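Local coordinates for enterobactin synthetase component F-related protein (Vibrio cholerae serotype O1, PDB 4OXI), which is an adenylation-domain protein that binds glycyl-adenosine-5'-phosphate and probably activates glycine with ATP for the lipopolysaccharide modification behind antimicrobial peptide resistance, at residues A173-D178 / V194-Q199; V499-S504 / A562-L567; V516-Q521 / A546-P551. All coordinates share one frame; numbering follows the deposited sequence.

In the fold
Contact 1 lies in the AMP-binding region, where two neighbouring strands of a five-stranded parallel sheet run out into loops. Contacts 2 and 3 belong to the small C-terminal subdomain, their centres about 50 and 57 Å from that of contact 1. The last two share a three-stranded sheet and lie about 17 Å apart, centre to centre. Helix 560-568 joins them: Leu-563 CD2 of contact 2 packs 3.7 Å from Pro-551 CD of contact 3, and along the chain contact 3 falls between the two halves of contact 2. The Pro-500 side chain of contact 2 is about 13 Å from the bound glycyl-adenosine-5'-phosphate.

Contact 1 (A173-D178 / V194-Q199); sequences ALPDVD and VQITEQ
The ring of Pro-175 lies against the backbone of Val-194 and also meets the side chains of Gln-195 and Ile-196. Its CG atom sits 3.4 Å from Val-194 O, and CD is nearly as close to the same oxygen. Gln-195 reaches back to the ring from a CB that points the other way: its chain bends at the second torsion (chi2 -50°), bringing OE1 to 3.7 Å from Pro-175 CG. At CD, Ile-196 crosses the ring at about a right angle, with CG1 4.0 Å from Pro-175 CD, while its side chain also rests on Asp-83 and Met-84 of helix 78-95.

Strand 170-173, helix 180-185 and strand 190-193 form a beta-alpha-beta unit at one border of the parallel sheet, and the contact joins the loops leaving both strands. Proline suits the second place of the type I turn from Leu-174 to Val-177, because its ring fixes phi near the value required there; the turn closes with Val-177 N bonded to Leu-174 O at 3.1 Å. Ala-173 O and Val-194 N stand 3.6 Å apart, and the closest approaches are proline C-H groups facing Val-194 O and Gln-195 OE1, so the contact rests on van der Waals packing and does not depend on one directional bond.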
loop_
_atom_site.group_PDB
_atom_site.type_symbol
_atom_site.label_atom_id
_atom_site.label_comp_id
_atom_site.label_asym_id
_atom_site.label_seq_id
_atom_site.Cartn_x
_atom_site.Cartn_y
_atom_site.Cartn_z
ATOM N N ALA A 173 -23.114 6.058 2.482
ATOM C CA ALA A 173 -23.293 5.056 1.436
ATOM C C ALA A 173 -23.928 5.691 0.208
ATOM O O ALA A 173 -24.624 6.699 0.321
ATOM C CB ALA A 173 -24.145 3.905 1.950
ATOM N N LEU A 174 -23.675 5.114 -0.966
ATOM C CA LEU A 174 -24.341 5.553 -2.190
ATOM C C LEU A 174 -25.822 5.123 -2.147
ATOM O O LEU A 174 -26.182 4.244 -1.361
ATOM C CB LEU A 174 -23.612 4.980 -3.409
ATOM C CG LEU A 174 -22.140 5.395 -3.519
ATOM C CD1 LEU A 174 -21.424 4.569 -4.577
ATOM C CD2 LEU A 174 -22.011 6.885 -3.815
ATOM N N PRO A 175 -26.688 5.761 -2.960
ATOM C CA PRO A 175 -28.137 5.540 -2.830
ATOM C C PRO A 175 -28.614 4.119 -3.117
ATOM O O PRO A 175 -29.753 3.800 -2.784
ATOM C CB PRO A 175 -28.733 6.498 -3.868
ATOM C CG PRO A 175 -27.737 7.572 -4.001
ATOM C CD PRO A 175 -26.398 6.869 -3.887
ATOM N N ASP A 176 -27.778 3.275 -3.707
ATOM C CA ASP A 176 -28.202 1.908 -3.997
ATOM C C ASP A 176 -28.122 0.994 -2.770
ATOM O O ASP A 176 -28.499 -0.176 -2.830
ATOM C CB ASP A 176 -27.381 1.319 -5.152
ATOM C CG ASP A 176 -25.941 1.001 -4.754
ATOM O OD1 ASP A 176 -25.227 1.904 -4.253
ATOM O OD2 ASP A 176 -25.521 -0.165 -4.942
ATOM N N VAL A 177 -27.623 1.521 -1.659
ATOM C CA VAL A 177 -27.477 0.718 -0.453
ATOM C C VAL A 177 -28.650 0.961 0.484
ATOM O O VAL A 177 -28.903 2.098 0.887
ATOM C CB VAL A 177 -26.169 1.056 0.280
ATOM C CG1 VAL A 177 -26.046 0.219 1.526
ATOM C CG2 VAL A 177 -24.976 0.834 -0.635
ATOM N N ASP A 178 -29.372 -0.098 0.830
ATOM C CA ASP A 178 -30.521 0.061 1.710
ATOM C C ASP A 178 -30.051 0.092 3.157
ATOM O O ASP A 178 -29.738 -0.945 3.738
ATOM C CB ASP A 178 -31.563 -1.045 1.499
ATOM C CG ASP A 178 -32.846 -0.815 2.319
ATOM O OD1 ASP A 178 -33.096 0.338 2.751
ATOM O OD2 ASP A 178 -33.614 -1.782 2.520
ATOM N N VAL A 194 -26.252 9.854 0.547
ATOM C CA VAL A 194 -25.857 11.026 -0.220
ATOM C C VAL A 194 -26.368 10.869 -1.641
ATOM O O VAL A 194 -25.987 9.933 -2.334
ATOM C CB VAL A 194 -24.327 11.202 -0.243
ATOM C CG1 VAL A 194 -23.955 12.462 -1.003
ATOM C CG2 VAL A 194 -23.773 11.259 1.180
ATOM N N GLN A 195 -27.250 11.768 -2.062
ATOM C CA GLN A 195 -27.755 11.725 -3.425
ATOM C C GLN A 195 -26.646 12.094 -4.400
ATOM O O GLN A 195 -25.751 12.878 -4.074
ATOM C CB GLN A 195 -28.979 12.640 -3.591
ATOM C CG GLN A 195 -30.224 12.181 -2.794
ATOM C CD GLN A 195 -30.564 10.701 -3.012
ATOM O OE1 GLN A 195 -30.424 10.169 -4.117
ATOM N NE2 GLN A 195 -31.007 10.033 -1.950
ATOM N N ILE A 196 -26.688 11.501 -5.584
ATOM C CA ILE A 196 -25.707 11.796 -6.610
ATOM C C ILE A 196 -26.258 12.916 -7.478
ATOM O O ILE A 196 -27.270 12.750 -8.133
ATOM C CB ILE A 196 -25.412 10.561 -7.483
ATOM C CG1 ILE A 196 -24.902 9.403 -6.631
ATOM C CG2 ILE A 196 -24.380 10.874 -8.549
ATOM C CD1 ILE A 196 -24.746 8.111 -7.427
ATOM N N THR A 197 -25.587 14.060 -7.457
ATOM C CA THR A 197 -25.974 15.228 -8.231
ATOM C C THR A 197 -25.050 15.273 -9.431
ATOM O O THR A 197 -23.899 14.862 -9.329
ATOM C CB THR A 197 -25.720 16.519 -7.414
ATOM O OG1 THR A 197 -26.309 16.395 -6.115
ATOM C CG2 THR A 197 -26.291 17.747 -8.113
ATOM N N GLU A 198 -25.523 15.780 -10.562
ATOM C CA GLU A 198 -24.638 15.951 -11.710
ATOM C C GLU A 198 -23.737 17.153 -11.466
ATOM O O GLU A 198 -24.171 18.130 -10.875
ATOM C CB GLU A 198 -25.445 16.090 -13.000
ATOM C CG GLU A 198 -26.238 14.811 -13.315
ATOM C CD GLU A 198 -26.868 14.801 -14.700
ATOM O OE1 GLU A 198 -26.332 15.465 -15.618
ATOM O OE2 GLU A 198 -27.901 14.117 -14.863
ATOM N N GLN A 199 -22.478 17.062 -11.885
ATOM C CA GLN A 199 -21.489 18.104 -11.592
ATOM C C GLN A 199 -20.856 18.620 -12.878
ATOM O O GLN A 199 -20.548 17.852 -13.785
ATOM C CB GLN A 199 -20.384 17.574 -10.660
ATOM C CG GLN A 199 -20.875 16.857 -9.391
ATOM C CD GLN A 199 -21.380 17.821 -8.313
ATOM O OE1 GLN A 199 -20.933 18.967 -8.234
ATOM N NE2 GLN A 199 -22.305 17.350 -7.471
#

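Contact 2 (V499-S504 / A562-L567); sequences VPWPLS and ALQQQL
Leu-567 lies over one face of the Trp-501 indole, its CB 3.9 Å from the centroid of the six-membered ring in a CH-pi contact. Pro-502 CB covers the opposite face near the rim, across the cis peptide bond that joins the two residues. The indole reaches the helix because CG is anti to the backbone N (chi1 -170°), and its CZ3 comes to 3.4 Å from Gln-564 O, which lies obliquely to the ring. Beside it Val-499 divides its branches: CG1 presses on Gln-564 CG at 3.5 Å, and CG2 meets Leu-563 CD1 at 3.8 Å. Branched aliphatic residues suit this tight, largely apolar seam.

Here helix 560-568 packs on the three-stranded sheet of the C-terminal subdomain found in adenylate-forming enzymes, and Leu-567 also touches Val-513 of the central strand. The polar link is made by Gln-564, whose extended chain carries NE2 to Pro-500 O, 2.9 Å away and with an N-H...O angle of 162°. The oxygen lies in the amide plane and the nitrogen in the carbonyl plane, which favours this rotation of the amide.

Toward the looser side, partly exposed Leu-503 crosses Gln-564 at about a right angle, with CD1 3.7 Å from NE2.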
loop_
_atom_site.group_PDB
_atom_site.type_symbol
_atom_site.label_atom_id
_atom_site.label_comp_id
_atom_site.label_asym_id
_atom_site.label_seq_id
_atom_site.Cartn_x
_atom_site.Cartn_y
_atom_site.Cartn_z
ATOM N N VAL A 499 8.771 -18.416 12.232
ATOM C CA VAL A 499 9.616 -18.652 11.071
ATOM C C VAL A 499 8.807 -18.503 9.793
ATOM O O VAL A 499 7.736 -19.100 9.670
ATOM C CB VAL A 499 10.207 -20.070 11.101
ATOM C CG1 VAL A 499 11.046 -20.310 9.873
ATOM C CG2 VAL A 499 11.039 -20.268 12.352
ATOM N N PRO A 500 9.303 -17.688 8.844
ATOM C CA PRO A 500 8.676 -17.621 7.517
ATOM C C PRO A 500 8.810 -18.974 6.835
ATOM O O PRO A 500 9.936 -19.461 6.687
ATOM C CB PRO A 500 9.528 -16.588 6.774
ATOM C CG PRO A 500 10.163 -15.762 7.871
ATOM C CD PRO A 500 10.429 -16.746 8.976
ATOM N N TRP A 501 7.687 -19.554 6.426
ATOM C CA TRP A 501 7.660 -20.886 5.824
ATOM C C TRP A 501 6.250 -21.191 5.327
ATOM O O TRP A 501 5.280 -20.884 6.018
ATOM C CB TRP A 501 8.061 -21.947 6.855
ATOM C CG TRP A 501 8.282 -23.268 6.222
ATOM C CD1 TRP A 501 7.376 -24.291 6.090
ATOM C CD2 TRP A 501 9.485 -23.705 5.582
ATOM N NE1 TRP A 501 7.955 -25.338 5.407
ATOM C CE2 TRP A 501 9.248 -25.001 5.084
ATOM C CE3 TRP A 501 10.739 -23.120 5.375
ATOM C CZ2 TRP A 501 10.229 -25.728 4.403
ATOM C CZ3 TRP A 501 11.712 -23.841 4.695
ATOM C CH2 TRP A 501 11.451 -25.130 4.218
ATOM N N PRO A 502 6.122 -21.824 4.144
ATOM C CA PRO A 502 7.206 -22.272 3.252
ATOM C C PRO A 502 7.798 -21.158 2.392
ATOM O O PRO A 502 7.249 -20.058 2.311
ATOM C CB PRO A 502 6.519 -23.315 2.353
ATOM C CG PRO A 502 5.056 -22.937 2.368
ATOM C CD PRO A 502 4.788 -22.257 3.682
ATOM N N LEU A 503 8.934 -21.449 1.771
ATOM C CA LEU A 503 9.588 -20.500 0.887
ATOM C C LEU A 503 9.497 -20.998 -0.551
ATOM O O LEU A 503 9.590 -22.200 -0.814
ATOM C CB LEU A 503 11.052 -20.327 1.281
ATOM C CG LEU A 503 11.345 -19.962 2.734
ATOM C CD1 LEU A 503 12.846 -19.826 2.953
ATOM C CD2 LEU A 503 10.628 -18.679 3.133
ATOM N N SER A 504 9.303 -20.069 -1.480
ATOM C CA SER A 504 9.344 -20.399 -2.897
ATOM C C SER A 504 10.803 -20.390 -3.361
ATOM O O SER A 504 11.704 -20.068 -2.580
ATOM C CB SER A 504 8.536 -19.376 -3.681
ATOM O OG SER A 504 9.179 -18.115 -3.651
ATOM N N ALA A 562 18.281 -22.236 10.419
ATOM C CA ALA A 562 18.400 -23.626 10.870
ATOM C C ALA A 562 17.021 -24.268 11.023
ATOM O O ALA A 562 16.812 -25.433 10.662
ATOM C CB ALA A 562 19.178 -23.694 12.176
ATOM N N LEU A 563 16.082 -23.496 11.561
ATOM C CA LEU A 563 14.705 -23.949 11.668
ATOM C C LEU A 563 14.119 -24.162 10.265
ATOM O O LEU A 563 13.378 -25.122 10.030
ATOM C CB LEU A 563 13.881 -22.955 12.493
ATOM C CG LEU A 563 14.186 -22.946 13.997
ATOM C CD1 LEU A 563 13.610 -21.713 14.678
ATOM C CD2 LEU A 563 13.642 -24.218 14.659
ATOM N N GLN A 564 14.474 -23.283 9.327
ATOM C CA GLN A 564 14.049 -23.450 7.939
ATOM C C GLN A 564 14.615 -24.744 7.347
ATOM O O GLN A 564 13.878 -25.529 6.740
ATOM C CB GLN A 564 14.386 -22.207 7.100
ATOM C CG GLN A 564 13.480 -21.031 7.476
ATOM C CD GLN A 564 13.811 -19.715 6.800
ATOM O OE1 GLN A 564 14.970 -19.387 6.562
ATOM N NE2 GLN A 564 12.773 -18.939 6.507
ATOM N N GLN A 565 15.906 -24.983 7.570
ATOM C CA GLN A 565 16.546 -26.216 7.120
ATOM C C GLN A 565 15.856 -27.432 7.724
ATOM O O GLN A 565 15.608 -28.425 7.034
ATOM C CB GLN A 565 18.029 -26.232 7.499
ATOM C CG GLN A 565 18.830 -25.044 6.999
ATOM C CD GLN A 565 20.280 -25.085 7.459
ATOM O OE1 GLN A 565 20.882 -26.160 7.563
ATOM N NE2 GLN A 565 20.848 -23.912 7.744
ATOM N N GLN A 566 15.542 -27.355 9.015
ATOM C CA GLN A 566 14.885 -28.472 9.682
ATOM C C GLN A 566 13.535 -28.755 9.062
ATOM O O GLN A 566 13.208 -29.905 8.780
ATOM C CB GLN A 566 14.729 -28.215 11.175
ATOM C CG GLN A 566 13.885 -29.282 11.865
ATOM C CD GLN A 566 14.037 -29.273 13.373
ATOM O OE1 GLN A 566 15.026 -28.766 13.912
ATOM N NE2 GLN A 566 13.050 -29.838 14.064
ATOM N N LEU A 567 12.755 -27.699 8.844
ATOM C CA LEU A 567 11.429 -27.828 8.241
ATOM C C LEU A 567 11.481 -28.429 6.830
ATOM O O LEU A 567 10.584 -29.178 6.431
ATOM C CB LEU A 567 10.735 -26.468 8.205
ATOM C CG LEU A 567 10.240 -25.917 9.535
ATOM C CD1 LEU A 567 9.970 -24.427 9.413
ATOM C CD2 LEU A 567 8.987 -26.644 9.941
#

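Contact 3 (V516-Q521 / A546-P551); sequences VDTHTQ and AIEQLP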
loop_
_atom_site.group_PDB
_atom_site.type_symbol
_atom_site.label_atom_id
_atom_site.label_comp_id
_atom_site.label_asym_id
_atom_site.label_seq_id
_atom_site.Cartn_x
_atom_site.Cartn_y
_atom_site.Cartn_z
ATOM N N VAL A 516 7.142 -23.561 19.762
ATOM C CA VAL A 516 7.021 -23.246 21.181
ATOM C C VAL A 516 7.780 -24.297 21.981
ATOM O O VAL A 516 8.087 -25.373 21.471
ATOM C CB VAL A 516 5.560 -23.207 21.623
ATOM C CG1 VAL A 516 4.795 -22.157 20.814
ATOM C CG2 VAL A 516 4.920 -24.591 21.460
ATOM N N ASP A 517 8.110 -23.983 23.222
ATOM C CA ASP A 517 8.840 -24.941 24.036
ATOM C C ASP A 517 7.953 -26.138 24.408
ATOM O O ASP A 517 6.742 -26.141 24.138
ATOM C CB ASP A 517 9.406 -24.255 25.280
ATOM C CG ASP A 517 8.327 -23.666 26.160
ATOM O OD1 ASP A 517 7.433 -24.425 26.597
ATOM O OD2 ASP A 517 8.371 -22.444 26.419
ATOM N N THR A 518 8.561 -27.144 25.029
ATOM C CA THR A 518 7.877 -28.394 25.359
ATOM C C THR A 518 7.235 -28.373 26.750
ATOM O O THR A 518 6.675 -29.382 27.189
ATOM C CB THR A 518 8.854 -29.580 25.284
ATOM O OG1 THR A 518 10.053 -29.245 25.999
ATOM C CG2 THR A 518 9.214 -29.898 23.836
ATOM N N HIS A 519 7.298 -27.233 27.436
ATOM C CA HIS A 519 6.778 -27.136 28.805
ATOM C C HIS A 519 5.388 -26.538 28.886
ATOM O O HIS A 519 4.786 -26.499 29.956
ATOM C CB HIS A 519 7.711 -26.297 29.672
ATOM C CG HIS A 519 9.126 -26.757 29.624
ATOM N ND1 HIS A 519 10.137 -25.996 29.074
ATOM C CD2 HIS A 519 9.697 -27.921 30.018
ATOM C CE1 HIS A 519 11.275 -26.665 29.152
ATOM N NE2 HIS A 519 11.036 -27.835 29.718
ATOM N N THR A 520 4.883 -26.046 27.763
ATOM C CA THR A 520 3.594 -25.386 27.774
ATOM C C THR A 520 2.528 -26.399 27.378
ATOM O O THR A 520 2.772 -27.265 26.532
ATOM C CB THR A 520 3.590 -24.136 26.853
ATOM O OG1 THR A 520 2.399 -23.367 27.077
ATOM C CG2 THR A 520 3.677 -24.538 25.391
ATOM N N GLN A 521 1.362 -26.322 28.013
ATOM C CA GLN A 521 0.302 -27.282 27.731
ATOM C C GLN A 521 -0.132 -27.207 26.273
ATOM O O GLN A 521 -0.528 -26.152 25.795
ATOM C CB GLN A 521 -0.904 -27.053 28.638
ATOM C CG GLN A 521 -1.944 -28.157 28.490
ATOM C CD GLN A 521 -3.263 -27.812 29.148
ATOM O OE1 GLN A 521 -3.348 -26.869 29.943
ATOM N NE2 GLN A 521 -4.306 -28.575 28.817
ATOM N N ALA A 546 6.126 -28.158 18.935
ATOM C CA ALA A 546 6.673 -28.155 20.288
ATOM C C ALA A 546 8.078 -28.736 20.184
ATOM O O ALA A 546 8.252 -29.906 19.817
ATOM C CB ALA A 546 5.810 -28.990 21.228
ATOM N N ILE A 547 9.083 -27.912 20.469
ATOM C CA ILE A 547 10.466 -28.315 20.243
ATOM C C ILE A 547 11.259 -28.115 21.533
ATOM O O ILE A 547 11.023 -27.150 22.263
ATOM C CB ILE A 547 11.089 -27.536 19.041
ATOM C CG1 ILE A 547 12.420 -28.156 18.602
ATOM C CG2 ILE A 547 11.257 -26.051 19.366
ATOM C CD1 ILE A 547 12.985 -27.542 17.327
ATOM N N GLU A 548 12.164 -29.042 21.828
ATOM C CA GLU A 548 12.905 -29.015 23.090
ATOM C C GLU A 548 13.787 -27.781 23.215
ATOM O O GLU A 548 13.780 -27.120 24.251
ATOM C CB GLU A 548 13.753 -30.289 23.264
ATOM C CG GLU A 548 12.915 -31.537 23.454
ATOM C CD GLU A 548 13.698 -32.738 23.995
ATOM O OE1 GLU A 548 13.047 -33.760 24.326
ATOM O OE2 GLU A 548 14.944 -32.671 24.087
ATOM N N GLN A 549 14.543 -27.487 22.160
ATOM C CA GLN A 549 15.481 -26.366 22.140
ATOM C C GLN A 549 15.435 -25.666 20.781
ATOM O O GLN A 549 15.319 -26.325 19.743
ATOM C CB GLN A 549 16.920 -26.864 22.350
ATOM C CG GLN A 549 17.152 -27.777 23.548
ATOM C CD GLN A 549 17.668 -27.028 24.773
ATOM O OE1 GLN A 549 17.313 -25.869 25.012
ATOM N NE2 GLN A 549 18.514 -27.693 25.552
ATOM N N LEU A 550 15.551 -24.339 20.784
ATOM C CA LEU A 550 15.741 -23.586 19.544
ATOM C C LEU A 550 17.227 -23.577 19.177
ATOM O O LEU A 550 18.084 -23.557 20.061
ATOM C CB LEU A 550 15.239 -22.148 19.698
ATOM C CG LEU A 550 13.756 -21.956 20.045
ATOM C CD1 LEU A 550 13.399 -20.479 20.156
ATOM C CD2 LEU A 550 12.862 -22.638 19.016
ATOM N N PRO A 551 17.539 -23.607 17.872
ATOM C CA PRO A 551 18.925 -23.388 17.433
ATOM C C PRO A 551 19.284 -21.898 17.525
ATOM O O PRO A 551 18.421 -21.045 17.269
ATOM C CB PRO A 551 18.910 -23.859 15.978
ATOM C CG PRO A 551 17.485 -23.681 15.533
ATOM C CD PRO A 551 16.638 -23.940 16.751
HETATM O O HOH W 1 11.342 -26.699 25.603
#
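Val-516 O accepts a hydrogen bond from Ile-547 N at 2.9 Å, the donor standing almost in line with the C=O bond and the N-H...O angle being 167°. It belongs to the parallel pairing of strands 512-516 and 543-546 of the C-terminal subdomain, where Val-516 and Ala-546 form a bridge; helix 524-531 joins the two strands as a beta-alpha-beta unit. The same oxygen is approached by Ala-546 CA at 3.3 Å in a CA-H...O contact. A second such contact joins the next pair along, between Asp-517 CA and Ile-547 O at 3.6 Å.

Thr-518 packs beside the bridge. With chi1 at 48°, OG1 lies between the backbone N and the carbonyl carbon and CG2 is anti to the carbonyl carbon, which lays the methyl against the peptide of Ile-547, 3.6 Å from its C atom, and near the CG of Glu-548. A water links the two chains, accepting from Thr-518 N at 2.9 Å and donating to Glu-548 O at 2.8 Å, so that both backbone groups have a partner.

Further out, Val-516 packs on Trp-527 of helix 524-531, whereas Ile-547 rests on Phe-515 and on Gln-566 of helix 560-568; branched aliphatic side chains suit both of these packed positions. Asp-517 ties its own chain to its surroundings with both carboxylate oxygens. Its OD2 accepts from Ser-495 N in a neighbouring loop, and OD1 makes an Asx turn with His-519 N at 2.9 Å, met on the anti side and 23° out of the carboxylate plane.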